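Local coordinates for putative endonuclease/exonuclease/phosphatase family protein (Bacteroides vulgatus ATCC 8482, PDB 3G6S) that probably cleaves phosphodiester bonds as a nuclease of the endonuclease/exonuclease/phosphatase family, possibly with endonuclease and 3'-5' RNA exonuclease activity, at residues E145-S150 / S179-T184; E183-T186 / V191-D194. All blocks are in the same frame, centred on the assembly; numbering follows the deposited sequence.

Overall arrangement
Both contacts involve the short helix 180-186 of a DNase I-like fold; their segments overlap at E183 and T184, of which T184 makes contact only in contact 1. Contact 1 sets the start of this helix beside the long helix 144-161; contact 2 joins its end to the chain leading into strand 193-194, an outermost strand of the six-stranded sheet. Their centres lie 10 Å apart. Contact 1 is partly buried and mixes an apolar seam with a salt bridge and a water bridge. Contact 2 is more buried and smaller, made of selenomethionine against backbone and isoleucine, with one water between carbonyls. Y182 of contact 1 reaches D194 of contact 2, a probable hydrogen bond that links the two.

Contact 1 (E145-S150 / S179-T184); sequences EARRQS and SDAYET
Helix-helix packing in the DNase I-like alpha/beta fold brings R147 and R148 of helix 144-161 against D180, A181 and T184 of helix 180-186. The two segments run nearly parallel, their axes 8.7 Å apart and inclined by 15°, with R148 and A181 nearest in register. In the buried part the methyl of A181 meets the first methylene of R147, CB to CB at 3.8 Å, and also lies at the edge of that arginine's guanidinium. T184 continues the seam: its CG2 comes within 3.9 Å of R148 CG, the two side chains crossing at about a right angle. With chi1 at 85°, T184 OG1 sits between its backbone N and carbonyl carbon, the crowded position, from which it donates to A181 O at 3.1 Å. Replacing T184 by a glycine would probably leave the aliphatic stem of R148 without its methyl neighbour and A181 O without its hydroxyl donor. The exposed side is held by charge. R148 NE forms a long salt bridge with D180 OD2 at 3.5 Å; this oxygen lies in the guanidinium plane, at its edge, although the carboxylate plane is turned by 49°. R147 sends its own head another way, where NH1 is bonded to D140 O. Meanwhile S179 caps the helix start, its OG accepting from Y182 N. The second oxygen of D180 is reached through a water, which accepts from R147 NE at 3.0 Å and donates to D180 OD1 at 2.9 Å.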
loop_
_atom_site.group_PDB
_atom_site.type_symbol
_atom_site.label_atom_id
_atom_site.label_comp_id
_atom_site.label_asym_id
_atom_site.label_seq_id
_atom_site.Cartn_x
_atom_site.Cartn_y
_atom_site.Cartn_z
ATOM N N GLU A 145 -18.347 -7.248 5.822
ATOM C CA GLU A 145 -18.957 -5.943 5.932
ATOM C C GLU A 145 -17.873 -4.912 6.197
ATOM O O GLU A 145 -17.889 -3.830 5.611
ATOM C CB GLU A 145 -19.995 -5.936 7.055
ATOM C CG GLU A 145 -20.848 -4.691 7.096
ATOM C CD GLU A 145 -21.365 -4.302 5.718
ATOM O OE1 GLU A 145 -21.778 -5.203 4.948
ATOM O OE2 GLU A 145 -21.368 -3.092 5.402
ATOM N N ALA A 146 -16.920 -5.252 7.061
ATOM C CA ALA A 146 -15.839 -4.324 7.388
ATOM C C ALA A 146 -15.121 -3.879 6.121
ATOM O O ALA A 146 -14.789 -2.699 5.967
ATOM C CB ALA A 146 -14.850 -4.972 8.343
ATOM N N ARG A 147 -14.887 -4.819 5.210
ATOM C CA ARG A 147 -14.209 -4.476 3.970
ATOM C C ARG A 147 -15.010 -3.491 3.132
ATOM O O ARG A 147 -14.451 -2.520 2.609
ATOM C CB ARG A 147 -13.907 -5.724 3.140
ATOM C CG ARG A 147 -12.637 -6.431 3.559
ATOM C CD ARG A 147 -12.178 -7.378 2.478
ATOM N NE ARG A 147 -13.160 -8.417 2.174
ATOM C CZ ARG A 147 -13.403 -9.471 2.949
ATOM N NH1 ARG A 147 -12.740 -9.636 4.085
ATOM N NH2 ARG A 147 -14.301 -10.373 2.573
ATOM N N ARG A 148 -16.313 -3.731 3.007
ATOM C CA ARG A 148 -17.157 -2.843 2.222
ATOM C C ARG A 148 -17.167 -1.450 2.838
ATOM O O ARG A 148 -17.133 -0.447 2.123
ATOM C CB ARG A 148 -18.592 -3.364 2.145
ATOM C CG ARG A 148 -19.523 -2.384 1.431
ATOM C CD ARG A 148 -21.003 -2.731 1.573
ATOM N NE ARG A 148 -21.462 -3.749 0.630
ATOM C CZ ARG A 148 -22.748 -3.976 0.362
ATOM N NH1 ARG A 148 -23.684 -3.255 0.967
ATOM N NH2 ARG A 148 -23.107 -4.919 -0.506
ATOM N N GLN A 149 -17.210 -1.392 4.166
ATOM C CA GLN A 149 -17.229 -0.115 4.865
ATOM C C GLN A 149 -15.897 0.605 4.773
ATOM O O GLN A 149 -15.854 1.828 4.619
ATOM C CB GLN A 149 -17.612 -0.304 6.339
ATOM C CG GLN A 149 -19.072 -0.663 6.563
ATOM C CD GLN A 149 -20.016 0.255 5.799
ATOM O OE1 GLN A 149 -19.890 1.481 5.853
ATOM N NE2 GLN A 149 -20.967 -0.337 5.080
ATOM N N SER A 150 -14.811 -0.154 4.882
ATOM C CA SER A 150 -13.466 0.420 4.807
ATOM C C SER A 150 -13.254 1.133 3.471
ATOM O O SER A 150 -12.628 2.194 3.415
ATOM C CB SER A 150 -12.412 -0.679 4.971
ATOM O OG SER A 150 -12.394 -1.160 6.300
ATOM N N SER A 179 -14.068 -10.192 -5.508
ATOM C CA SER A 179 -14.748 -9.901 -4.256
ATOM C C SER A 179 -15.708 -8.741 -4.439
ATOM O O SER A 179 -15.743 -8.108 -5.497
ATOM C CB SER A 179 -13.738 -9.551 -3.164
ATOM O OG SER A 179 -13.028 -8.368 -3.474
ATOM N N ASP A 180 -16.483 -8.455 -3.397
ATOM C CA ASP A 180 -17.425 -7.355 -3.457
ATOM C C ASP A 180 -16.717 -6.063 -3.068
ATOM O O ASP A 180 -17.008 -5.003 -3.608
ATOM C CB ASP A 180 -18.620 -7.605 -2.527
ATOM C CG ASP A 180 -18.520 -6.834 -1.229
ATOM O OD1 ASP A 180 -17.768 -7.268 -0.321
ATOM O OD2 ASP A 180 -19.188 -5.777 -1.116
ATOM N N ALA A 181 -15.784 -6.146 -2.128
ATOM C CA ALA A 181 -15.061 -4.950 -1.713
ATOM C C ALA A 181 -14.377 -4.350 -2.938
ATOM O O ALA A 181 -14.334 -3.135 -3.108
ATOM C CB ALA A 181 -14.026 -5.284 -0.635
ATOM N N TYR A 182 -13.839 -5.203 -3.798
ATOM C CA TYR A 182 -13.185 -4.708 -4.992
ATOM C C TYR A 182 -14.205 -3.997 -5.858
ATOM O O TYR A 182 -13.895 -3.006 -6.521
ATOM C CB TYR A 182 -12.563 -5.855 -5.778
ATOM C CG TYR A 182 -11.985 -5.437 -7.105
ATOM C CD1 TYR A 182 -12.800 -5.302 -8.238
ATOM C CD2 TYR A 182 -10.619 -5.222 -7.249
ATOM C CE1 TYR A 182 -12.262 -4.979 -9.476
ATOM C CE2 TYR A 182 -10.073 -4.894 -8.483
ATOM C CZ TYR A 182 -10.892 -4.781 -9.587
ATOM O OH TYR A 182 -10.320 -4.514 -10.807
ATOM N N GLU A 183 -15.429 -4.508 -5.849
ATOM C CA GLU A 183 -16.487 -3.928 -6.654
ATOM C C GLU A 183 -17.017 -2.614 -6.072
ATOM O O GLU A 183 -17.428 -1.731 -6.821
ATOM C CB GLU A 183 -17.615 -4.946 -6.810
ATOM C CG GLU A 183 -18.583 -4.633 -7.927
ATOM C CD GLU A 183 -20.003 -4.503 -7.423
ATOM O OE1 GLU A 183 -20.925 -4.340 -8.252
ATOM O OE2 GLU A 183 -20.197 -4.562 -6.189
ATOM N N THR A 184 -16.994 -2.470 -4.748
ATOM C CA THR A 184 -17.491 -1.239 -4.136
ATOM C C THR A 184 -16.592 -0.030 -4.432
ATOM O O THR A 184 -17.086 1.087 -4.556
ATOM C CB THR A 184 -17.667 -1.358 -2.594
ATOM O OG1 THR A 184 -16.423 -1.091 -1.939
ATOM C CG2 THR A 184 -18.149 -2.749 -2.213
HETATM O O HOH W 1 -15.194 -8.659 -0.035
#

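Contact 2 (E183-T186 / V191-D194)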
loop_
_atom_site.group_PDB
_atom_site.type_symbol
_atom_site.label_atom_id
_atom_site.label_comp_id
_atom_site.label_asym_id
_atom_site.label_seq_id
_atom_site.Cartn_x
_atom_site.Cartn_y
_atom_site.Cartn_z
ATOM N N GLU A 183 -15.429 -4.508 -5.849
ATOM C CA GLU A 183 -16.487 -3.928 -6.654
ATOM C C GLU A 183 -17.017 -2.614 -6.072
ATOM O O GLU A 183 -17.428 -1.731 -6.821
ATOM C CB GLU A 183 -17.615 -4.946 -6.810
ATOM C CG GLU A 183 -18.583 -4.633 -7.927
ATOM C CD GLU A 183 -20.003 -4.503 -7.423
ATOM O OE1 GLU A 183 -20.925 -4.340 -8.252
ATOM O OE2 GLU A 183 -20.197 -4.562 -6.189
ATOM N N THR A 184 -16.994 -2.470 -4.748
ATOM C CA THR A 184 -17.491 -1.239 -4.136
ATOM C C THR A 184 -16.592 -0.030 -4.432
ATOM O O THR A 184 -17.086 1.087 -4.556
ATOM C CB THR A 184 -17.667 -1.358 -2.594
ATOM O OG1 THR A 184 -16.423 -1.091 -1.939
ATOM C CG2 THR A 184 -18.149 -2.749 -2.213
ATOM N N ILE A 185 -15.279 -0.233 -4.541
ATOM C CA ILE A 185 -14.399 0.897 -4.845
ATOM C C ILE A 185 -14.198 1.067 -6.339
ATOM O O ILE A 185 -13.705 2.096 -6.793
ATOM C CB ILE A 185 -13.012 0.765 -4.195
ATOM C CG1 ILE A 185 -12.560 -0.685 -4.203
ATOM C CG2 ILE A 185 -13.039 1.340 -2.802
ATOM C CD1 ILE A 185 -11.307 -0.919 -3.391
ATOM N N THR A 186 -14.587 0.050 -7.096
ATOM C CA THR A 186 -14.456 0.060 -8.542
ATOM C C THR A 186 -15.736 0.572 -9.206
ATOM O O THR A 186 -15.680 1.178 -10.276
ATOM C CB THR A 186 -14.135 -1.368 -9.048
ATOM O OG1 THR A 186 -12.794 -1.702 -8.683
ATOM C CG2 THR A 186 -14.277 -1.478 -10.556
ATOM N N VAL A 191 -15.289 7.518 -9.027
ATOM C CA VAL A 191 -14.518 6.581 -9.839
ATOM C C VAL A 191 -13.093 6.335 -9.366
ATOM O O VAL A 191 -12.353 7.263 -9.034
ATOM C CB VAL A 191 -14.458 7.034 -11.324
ATOM C CG1 VAL A 191 -13.666 6.023 -12.151
ATOM C CG2 VAL A 191 -15.867 7.174 -11.888
HETATM N N MSE A 192 -12.729 5.057 -9.351
HETATM C CA MSE A 192 -11.406 4.594 -8.946
HETATM C C MSE A 192 -11.040 3.484 -9.910
HETATM O O MSE A 192 -11.724 2.465 -9.982
HETATM C CB MSE A 192 -11.456 4.051 -7.523
HETATM C CG MSE A 192 -11.740 5.111 -6.487
HETATM SE SE MSE A 192 -10.135 5.654 -5.564
HETATM C CE MSE A 192 -10.580 4.905 -3.846
ATOM N N LYS A 193 -9.970 3.685 -10.662
ATOM C CA LYS A 193 -9.530 2.695 -11.635
ATOM C C LYS A 193 -8.512 1.729 -11.022
ATOM O O LYS A 193 -7.752 2.089 -10.124
ATOM C CB LYS A 193 -8.895 3.403 -12.836
ATOM C CG LYS A 193 -9.750 4.491 -13.467
ATOM C CD LYS A 193 -10.922 3.932 -14.273
ATOM C CE LYS A 193 -11.626 5.059 -15.034
ATOM N NZ LYS A 193 -12.687 4.595 -15.978
ATOM N N ASP A 194 -8.511 0.494 -11.498
ATOM C CA ASP A 194 -7.556 -0.489 -11.020
ATOM C C ASP A 194 -6.331 -0.271 -11.907
ATOM O O ASP A 194 -6.369 -0.567 -13.099
ATOM C CB ASP A 194 -8.117 -1.895 -11.219
ATOM C CG ASP A 194 -7.112 -2.978 -10.883
ATOM O OD1 ASP A 194 -5.905 -2.675 -10.802
ATOM O OD2 ASP A 194 -7.538 -4.135 -10.717
HETATM O O HOH W 2 -13.203 1.681 -12.620
#
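The side chain of M192, a selenomethionine, packs against I185 in the last part of helix 180-186, while T186 meets the backbone carbonyl of M192. The closest approach is between its CB and the carbonyl of I185: M192 CB lies 3.1 Å from I185 O, a tight fit, and CG of the same residue stays close to that oxygen at 3.6 Å. CG of M192 stands beside its own backbone N (chi1 -67°), and the chain then bends twice, with chi2 at -102° and chi3 at -111°. These turns carry the terminal methyl round toward the isoleucine, although M192 CE and I185 CG2 only graze each other at 4.5 Å. Both side chains also lean on helix 144-161, I185 touching A151 and M192 touching I158, while F227 of strand 224-228 meets I185 and T186. T186 offers mainly backbone, its CA 3.9 Å from M192 O; its hydroxyl is bonded to Y182 O, one turn back. At the strand end, D194 caps the following helix through OD1 to Y196 N. A water donates to M192 O at 3.1 Å and, weakly, to T186 O. A carbon-on-carbonyl contact, a distant methyl pair and this bridging water make up the contact: the bent selenomethionine lies against the I185 carbonyl, and the water helps satisfy the carbonyl of M192.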